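FBP protein (Leishmania major, PDB 5OEZ) probably catalyses the magnesium-dependent hydrolysis of fructose 1,6-bisphosphate to fructose 6-phosphate and phosphate, as a homotetramer of the class 1 FBPase family. Local coordinates at residues 38-43 and 190-195. Residues are numbered along the deposited sequence; the frame is centred on the assembly and turned at random.
Sequences SVKVIE and FTLDPN
L192 on strand 187-193 meets K40 and E43, which lie one turn apart on helix 27-47. The backbones stay well separated, with 8.4 Å between K40 CA and L192 CA, and the side chains bridge the gap. CB of L192 points toward the helix. CG is anti to the backbone N (chi1 178°), which carries the fork on in that direction. There the two methyls part. CD1 goes to the aliphatic chain of K40, 3.9 Å from its CD and 4.1 Å from its CG. CD2 goes to E43 and lies 4.4 Å from its CG, a looser touch. The touching atoms are all carbons, and no hydrogen bond links the segments. The K40 chain bends about the CG-CD bond that L192 touches (chi3 -66°). Its NZ donates a hydrogen bond to G197 O of the same chain and forms a salt bridge with E198 of the second subunit. L192 also packs on T177 and F199 of the neighbouring strands. Past it, D193 OD1 accepts from N195 N at 2.9 Å, an Asx turn where the strand ends. The contact is helix-on-sheet packing in the N-terminal domain of the FBPase fold, at a subunit interface of the tetramer.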
loop_
_atom_site.group_PDB
_atom_site.type_symbol
_atom_site.label_atom_id
_atom_site.label_comp_id
_atom_site.label_asym_id
_atom_site.label_seq_id
_atom_site.Cartn_x
_atom_site.Cartn_y
_atom_site.Cartn_z
ATOM N N SER C 38 4.192 2.225 -16.695
ATOM C CA SER C 38 4.482 3.672 -16.669
ATOM C C SER C 38 3.499 4.405 -15.773
ATOM O O SER C 38 3.885 5.260 -14.973
ATOM C CB SER C 38 4.422 4.270 -18.080
ATOM O OG SER C 38 5.327 3.617 -18.949
ATOM N N VAL C 39 2.228 4.054 -15.921
ATOM C CA VAL C 39 1.159 4.688 -15.154
ATOM C C VAL C 39 1.336 4.440 -13.657
ATOM O O VAL C 39 1.147 5.357 -12.855
ATOM C CB VAL C 39 -0.229 4.263 -15.670
ATOM C CG1 VAL C 39 -1.350 4.740 -14.754
ATOM C CG2 VAL C 39 -0.465 4.861 -17.060
ATOM N N LYS C 40 1.725 3.224 -13.297
ATOM C CA LYS C 40 1.908 2.876 -11.890
ATOM C C LYS C 40 3.094 3.584 -11.270
ATOM O O LYS C 40 3.045 3.973 -10.103
ATOM C CB LYS C 40 2.033 1.367 -11.725
ATOM C CG LYS C 40 0.719 0.678 -12.006
ATOM C CD LYS C 40 0.726 -0.810 -11.750
ATOM C CE LYS C 40 1.632 -1.553 -12.703
ATOM N NZ LYS C 40 1.854 -2.910 -12.144
ATOM N N VAL C 41 4.166 3.725 -12.043
ATOM C CA VAL C 41 5.343 4.445 -11.589
ATOM C C VAL C 41 5.015 5.920 -11.349
ATOM O O VAL C 41 5.430 6.504 -10.346
ATOM C CB VAL C 41 6.521 4.293 -12.589
ATOM C CG1 VAL C 41 7.650 5.274 -12.279
ATOM C CG2 VAL C 41 7.055 2.869 -12.540
ATOM N N ILE C 42 4.256 6.508 -12.261
ATOM C CA ILE C 42 3.839 7.915 -12.120
ATOM C C ILE C 42 2.914 8.112 -10.916
ATOM O O ILE C 42 3.045 9.082 -10.187
ATOM C CB ILE C 42 3.175 8.422 -13.409
ATOM C CG1 ILE C 42 4.220 8.478 -14.524
ATOM C CG2 ILE C 42 2.537 9.786 -13.190
ATOM C CD1 ILE C 42 3.628 8.480 -15.919
ATOM N N GLU C 43 1.979 7.188 -10.731
ATOM C CA GLU C 43 1.096 7.195 -9.565
ATOM C C GLU C 43 1.884 7.179 -8.246
ATOM O O GLU C 43 1.556 7.942 -7.340
ATOM C CB GLU C 43 0.153 5.987 -9.612
ATOM C CG GLU C 43 -1.139 6.142 -8.820
ATOM C CD GLU C 43 -1.005 5.920 -7.320
ATOM O OE1 GLU C 43 -0.090 5.187 -6.866
ATOM O OE2 GLU C 43 -1.858 6.470 -6.589
ATOM N N PHE C 190 -10.878 1.009 -16.398
ATOM C CA PHE C 190 -10.233 0.156 -15.434
ATOM C C PHE C 190 -9.798 0.988 -14.245
ATOM O O PHE C 190 -9.533 2.175 -14.378
ATOM C CB PHE C 190 -9.021 -0.539 -16.065
ATOM C CG PHE C 190 -9.370 -1.389 -17.253
ATOM C CD1 PHE C 190 -9.620 -0.804 -18.489
ATOM C CD2 PHE C 190 -9.449 -2.761 -17.144
ATOM C CE1 PHE C 190 -9.961 -1.574 -19.587
ATOM C CE2 PHE C 190 -9.784 -3.543 -18.239
ATOM C CZ PHE C 190 -10.035 -2.942 -19.469
ATOM N N THR C 191 -9.698 0.338 -13.087
ATOM C CA THR C 191 -9.250 0.971 -11.869
ATOM C C THR C 191 -8.101 0.176 -11.284
ATOM O O THR C 191 -8.142 -1.052 -11.224
ATOM C CB THR C 191 -10.421 1.102 -10.878
ATOM O OG1 THR C 191 -11.465 1.857 -11.506
ATOM C CG2 THR C 191 -10.003 1.817 -9.596
ATOM N N LEU C 192 -7.086 0.889 -10.817
ATOM C CA LEU C 192 -5.909 0.271 -10.232
ATOM C C LEU C 192 -6.254 -0.278 -8.850
ATOM O O LEU C 192 -6.722 0.458 -7.995
ATOM C CB LEU C 192 -4.765 1.281 -10.112
ATOM C CG LEU C 192 -3.446 0.831 -9.466
ATOM C CD1 LEU C 192 -2.843 -0.347 -10.209
ATOM C CD2 LEU C 192 -2.460 1.989 -9.437
ATOM N N ASP C 193 -6.037 -1.574 -8.656
ATOM C CA ASP C 193 -6.138 -2.199 -7.340
ATOM C C ASP C 193 -4.745 -2.109 -6.713
ATOM O O ASP C 193 -3.843 -2.848 -7.106
ATOM C CB ASP C 193 -6.587 -3.650 -7.450
ATOM C CG ASP C 193 -6.782 -4.316 -6.078
ATOM O OD1 ASP C 193 -6.105 -3.924 -5.097
ATOM O OD2 ASP C 193 -7.600 -5.257 -5.989
ATOM N N PRO C 194 -4.555 -1.196 -5.742
ATOM C CA PRO C 194 -3.207 -1.003 -5.194
ATOM C C PRO C 194 -2.668 -2.226 -4.421
ATOM O O PRO C 194 -1.457 -2.387 -4.314
ATOM C CB PRO C 194 -3.379 0.204 -4.265
ATOM C CG PRO C 194 -4.812 0.171 -3.855
ATOM C CD PRO C 194 -5.566 -0.395 -5.024
ATOM N N ASN C 195 -3.556 -3.084 -3.931
ATOM C CA ASN C 195 -3.155 -4.322 -3.263
ATOM C C ASN C 195 -2.510 -5.386 -4.147
ATOM O O ASN C 195 -1.754 -6.197 -3.636
ATOM C CB ASN C 195 -4.349 -4.915 -2.521
ATOM C CG ASN C 195 -4.845 -3.991 -1.430
ATOM O OD1 ASN C 195 -4.054 -3.284 -0.794
ATOM N ND2 ASN C 195 -6.142 -3.987 -1.201
#